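Local coordinates for NanU sialic acid binding protein (Bacteroides fragilis, PDB 4L7T) that probably captures sialic acid at the outer membrane of a gut bacterium, as a high-affinity binding protein of the SusD family, at residues T486-A490 against T491-W495; W495-N498 against E499-T503. All blocks are in the same frame, centred on the assembly; numbering follows the deposited sequence. Where two conformers were deposited one is given.

Contact 1. Residues T486-A490 against T491-W495; sequences TSAVA and TRLLW. With NA (sodium ion), chain F.
Val489 O accepts a nearly straight hydrogen bond from Arg492 N at 2.9 Å (165° at the hydrogen), closing a type I beta-turn with Ala490 and Thr491 at its two corners. Leu493 CD2 lies 3.5 Å from the same Val489 O; this methyl also packs against Ala488 CB at 4.3 Å, and Ala488 in turn touches Trp471 of helix 470-477 and Val482 of helix 479-485. The side chains of Val489 and Arg492 lie side by side and point the same way. In the Arg492 conformer given, one of two, the chain bends at chi3 (-66°) and folds the guanidinium back on the valine, whose CG2 sits over the centre of one face, 3.5 Å from Arg492 CZ. Two waters bridge backbone atoms of the turn and of Leu493 just after it: one takes the hydrogen of Val489 N and donates to Arg492 O, which Arg61 NH2 also grips; the other donates to Ala490 O and accepts from Leu493 N. Upstream, where helix 479-485 has ended, Thr486 OG1 accepts from Ala488 N at 3.1 Å, an ST turn. Thr486 O, together with Thr483 O and three waters, binds the sodium ion. One of those waters donates to Ala488 O, linking the ion to the residue just before the turn, while Thr486 O itself stands 2.4 Å from the sodium.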
loop_
_atom_site.group_PDB
_atom_site.type_symbol
_atom_site.label_atom_id
_atom_site.label_comp_id
_atom_site.label_asym_id
_atom_site.label_seq_id
_atom_site.Cartn_x
_atom_site.Cartn_y
_atom_site.Cartn_z
ATOM N N THR A 486 5.351 1.111 -17.972
ATOM C CA THR A 486 4.421 2.230 -17.689
ATOM C C THR A 486 4.598 3.330 -18.714
ATOM O O THR A 486 5.617 3.336 -19.451
ATOM C CB THR A 486 4.654 2.819 -16.279
ATOM O OG1 THR A 486 5.772 3.699 -16.275
ATOM C CG2 THR A 486 4.882 1.716 -15.199
ATOM N N SER A 487 3.718 4.331 -18.678
ATOM C CA SER A 487 3.951 5.511 -19.524
ATOM C C SER A 487 4.811 6.624 -18.957
ATOM O O SER A 487 4.948 7.704 -19.561
ATOM C CB SER A 487 2.584 6.091 -19.882
ATOM O OG SER A 487 1.822 6.304 -18.702
ATOM N N ALA A 488 5.392 6.400 -17.766
ATOM C CA ALA A 488 6.256 7.367 -17.099
ATOM C C ALA A 488 7.554 7.460 -17.846
ATOM O O ALA A 488 8.017 6.451 -18.388
ATOM C CB ALA A 488 6.551 6.948 -15.624
ATOM N N VAL A 489 8.151 8.652 -17.834
ATOM C CA VAL A 489 9.504 8.776 -18.442
ATOM C C VAL A 489 10.561 8.977 -17.363
ATOM O O VAL A 489 10.266 9.402 -16.255
ATOM C CB VAL A 489 9.493 9.940 -19.477
ATOM C CG1 VAL A 489 8.480 9.633 -20.614
ATOM C CG2 VAL A 489 9.180 11.251 -18.816
ATOM N N ALA A 490 11.825 8.685 -17.679
ATOM C CA ALA A 490 12.865 8.669 -16.670
ATOM C C ALA A 490 13.121 10.001 -16.002
ATOM O O ALA A 490 13.619 10.016 -14.888
ATOM C CB ALA A 490 14.180 8.090 -17.284
ATOM N N THR A 491 12.761 11.129 -16.642
ATOM C CA THR A 491 12.947 12.402 -16.014
ATOM C C THR A 491 11.843 12.820 -15.110
ATOM O O THR A 491 11.956 13.828 -14.447
ATOM C CB THR A 491 13.166 13.558 -17.074
ATOM O OG1 THR A 491 12.111 13.462 -18.041
ATOM C CG2 THR A 491 14.462 13.282 -17.769
ATOM N N ARG A 492 10.746 12.044 -15.043
ATOM C CA ARG A 492 9.566 12.432 -14.303
ATOM C C ARG A 492 9.077 11.274 -13.426
ATOM O O ARG A 492 7.847 10.991 -13.388
ATOM C CB ARG A 492 8.448 12.909 -15.282
ATOM C CG ARG A 492 8.940 14.119 -16.178
ATOM C CD ARG A 492 7.813 14.935 -16.785
ATOM N NE ARG A 492 6.987 14.254 -17.765
ATOM C CZ ARG A 492 7.214 14.185 -19.071
ATOM N NH1 ARG A 492 8.320 14.719 -19.597
ATOM N NH2 ARG A 492 6.326 13.538 -19.840
ATOM N N LEU A 493 10.010 10.597 -12.778
ATOM C CA LEU A 493 9.622 9.480 -11.846
ATOM C C LEU A 493 9.106 10.025 -10.549
ATOM O O LEU A 493 8.260 9.363 -9.907
ATOM C CB LEU A 493 10.816 8.565 -11.579
ATOM C CG LEU A 493 11.380 7.905 -12.849
ATOM C CD1 LEU A 493 12.575 7.080 -12.464
ATOM C CD2 LEU A 493 10.340 7.054 -13.649
ATOM N N LEU A 494 9.571 11.197 -10.121
ATOM C CA LEU A 494 8.978 11.849 -8.953
ATOM C C LEU A 494 7.634 12.507 -9.267
ATOM O O LEU A 494 7.243 12.509 -10.436
ATOM C CB LEU A 494 9.964 12.835 -8.365
ATOM C CG LEU A 494 11.252 12.189 -7.971
ATOM C CD1 LEU A 494 12.223 13.302 -7.538
ATOM C CD2 LEU A 494 11.079 11.099 -6.832
ATOM N N TRP A 495 6.951 13.089 -8.267
ATOM C CA TRP A 495 5.690 13.795 -8.458
ATOM C C TRP A 495 5.963 15.299 -8.438
ATOM O O TRP A 495 6.843 15.776 -7.722
ATOM C CB TRP A 495 4.765 13.473 -7.274
ATOM C CG TRP A 495 4.242 12.050 -7.254
ATOM C CD1 TRP A 495 4.939 10.921 -7.042
ATOM C CD2 TRP A 495 2.890 11.637 -7.471
ATOM N NE1 TRP A 495 4.119 9.810 -7.153
ATOM C CE2 TRP A 495 2.859 10.234 -7.405
ATOM C CE3 TRP A 495 1.688 12.316 -7.725
ATOM C CZ2 TRP A 495 1.688 9.511 -7.502
ATOM C CZ3 TRP A 495 0.538 11.587 -7.883
ATOM C CH2 TRP A 495 0.544 10.184 -7.780
HETATM NA NA NA F . 7.034 3.325 -21.434
HETATM O O HOH W 1 7.693 5.269 -20.948
HETATM O O HOH W 2 6.586 10.298 -15.939
HETATM O O HOH W 3 12.848 11.208 -12.384
HETATM O O HOH W 4 5.775 1.488 -21.940
HETATM O O HOH W 5 5.417 4.387 -22.871
#

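Contact 2. Residues W495-N498 against E499-T503; sequences WPIN and ESVLT
Ile497 and Val501 cross at about a right angle, Ile497 CG2 pressing against Val501 CG1 at a tight 3.4 Å where helix 499-504 begins. With chi1 at -58°, Ile497 turns CG2 away from its own nitrogen and into the first helical turn, so that this one methyl also meets Leu502 CG at 3.8 Å. Contact between the residue just before the N-cap and the fourth residue of the helix makes this a hydrophobic staple; Ile497 rests in turn on Trp146 of helix 121-146. Asn498, in the N-cap position, lies across Val501 at a similar right angle, its OD1 3.3 Å from Val501 CG2. Its amide does not cap the helix: OD1 accepts from Asn95 N in a neighbouring loop. ND2 instead donates to a water that also accepts from Ser500 N, at 3.0 Å from each nitrogen, so the solvent molecule takes one of the helix's first N-H groups. Val501 N reaches Asn498 O only in a weak, strongly bent bond of 3.3 Å. One turn on, Glu499 O receives both Thr503 N and Thr503 OG1. At this helix start, apolar packing and a bridging water thus accompany the weak backbone bond, while Asn498 OD1 is committed to Asn95, and the extended, exposed carboxylate of Glu499 could interact at most weakly with the partial positive charge of this end.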
loop_
_atom_site.group_PDB
_atom_site.type_symbol
_atom_site.label_atom_id
_atom_site.label_comp_id
_atom_site.label_asym_id
_atom_site.label_seq_id
_atom_site.Cartn_x
_atom_site.Cartn_y
_atom_site.Cartn_z
ATOM N N TRP A 495 6.951 13.089 -8.267
ATOM C CA TRP A 495 5.690 13.795 -8.458
ATOM C C TRP A 495 5.963 15.299 -8.438
ATOM O O TRP A 495 6.843 15.776 -7.722
ATOM C CB TRP A 495 4.765 13.473 -7.274
ATOM C CG TRP A 495 4.242 12.050 -7.254
ATOM C CD1 TRP A 495 4.939 10.921 -7.042
ATOM C CD2 TRP A 495 2.890 11.637 -7.471
ATOM N NE1 TRP A 495 4.119 9.810 -7.153
ATOM C CE2 TRP A 495 2.859 10.234 -7.405
ATOM C CE3 TRP A 495 1.688 12.316 -7.725
ATOM C CZ2 TRP A 495 1.688 9.511 -7.502
ATOM C CZ3 TRP A 495 0.538 11.587 -7.883
ATOM C CH2 TRP A 495 0.544 10.184 -7.780
ATOM N N PRO A 496 5.211 16.052 -9.248
ATOM C CA PRO A 496 5.280 17.528 -9.103
ATOM C C PRO A 496 4.643 18.053 -7.833
ATOM O O PRO A 496 3.922 17.328 -7.116
ATOM C CB PRO A 496 4.508 18.042 -10.321
ATOM C CG PRO A 496 3.403 16.939 -10.504
ATOM C CD PRO A 496 4.103 15.579 -10.092
ATOM N N ILE A 497 4.911 19.324 -7.537
ATOM C CA ILE A 497 4.424 20.044 -6.351
ATOM C C ILE A 497 3.405 21.059 -6.784
ATOM O O ILE A 497 3.680 21.815 -7.702
ATOM C CB ILE A 497 5.622 20.733 -5.616
ATOM C CG1 ILE A 497 6.630 19.647 -5.232
ATOM C CG2 ILE A 497 5.078 21.639 -4.434
ATOM C CD1 ILE A 497 7.961 20.174 -4.644
ATOM N N ASN A 498 2.250 21.070 -6.150
ATOM C CA ASN A 498 1.149 21.951 -6.520
ATOM C C ASN A 498 1.420 23.432 -6.228
ATOM O O ASN A 498 2.219 23.744 -5.398
ATOM C CB ASN A 498 -0.187 21.533 -5.946
ATOM C CG ASN A 498 -0.178 21.456 -4.454
ATOM O OD1 ASN A 498 0.531 20.624 -3.887
ATOM N ND2 ASN A 498 -0.961 22.326 -3.790
ATOM N N GLU A 499 0.696 24.310 -6.949
ATOM C CA GLU A 499 1.040 25.766 -6.926
ATOM C C GLU A 499 1.034 26.373 -5.505
ATOM O O GLU A 499 1.969 27.061 -5.121
ATOM C CB GLU A 499 0.102 26.592 -7.843
ATOM C CG GLU A 499 0.285 26.321 -9.342
ATOM C CD GLU A 499 -0.861 26.863 -10.215
ATOM O OE1 GLU A 499 -1.442 26.075 -11.002
ATOM O OE2 GLU A 499 -1.162 28.078 -10.110
ATOM N N SER A 500 -0.024 26.089 -4.741
ATOM C CA SER A 500 -0.216 26.688 -3.402
ATOM C C SER A 500 0.963 26.389 -2.457
ATOM O O SER A 500 1.417 27.259 -1.696
ATOM C CB SER A 500 -1.598 26.343 -2.832
ATOM O OG SER A 500 -1.705 24.991 -2.363
ATOM N N VAL A 501 1.551 25.192 -2.566
ATOM C CA VAL A 501 2.776 24.865 -1.792
ATOM C C VAL A 501 3.969 25.755 -2.092
ATOM O O VAL A 501 4.685 26.230 -1.173
ATOM C CB VAL A 501 3.198 23.351 -2.040
ATOM C CG1 VAL A 501 4.561 23.019 -1.422
ATOM C CG2 VAL A 501 2.069 22.421 -1.586
ATOM N N LEU A 502 4.204 25.976 -3.383
ATOM C CA LEU A 502 5.319 26.777 -3.848
ATOM C C LEU A 502 5.160 28.300 -3.525
ATOM O O LEU A 502 6.158 28.959 -3.191
ATOM C CB LEU A 502 5.528 26.550 -5.341
ATOM C CG LEU A 502 5.976 25.120 -5.747
ATOM C CD1 LEU A 502 6.082 24.929 -7.253
ATOM C CD2 LEU A 502 7.301 24.774 -5.125
ATOM N N THR A 503 3.917 28.807 -3.582
ATOM C CA THR A 503 3.558 30.193 -3.166
ATOM C C THR A 503 3.839 30.360 -1.661
ATOM O O THR A 503 4.472 31.341 -1.228
ATOM C CB THR A 503 2.039 30.504 -3.351
ATOM O OG1 THR A 503 1.631 30.297 -4.703
ATOM C CG2 THR A 503 1.717 31.977 -2.984
HETATM O O HOH W 6 -2.448 24.406 -5.364
#

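Overall arrangement
Both contacts belong to one run of chain near the C-terminus: contact 1 shapes the loop that leaves helix 479-485, and contact 2 follows it, starting helix 499-504. Their centres are about 17 Å apart, at about 19 and 24 Å from the centre of the chain and on the same side of it. They share Trp495, a buried residue at the junction in sequence, which makes a cation-pi contact with Arg61 and meets the ring of Trp146 of helix 121-146. The connection runs near the surface, dipping inward at Trp495 to Ile497, from the sodium site to the short last helix, fastened midway to more N-terminal parts of this largely helical SusD-family protein, and neither contact involves a sheet.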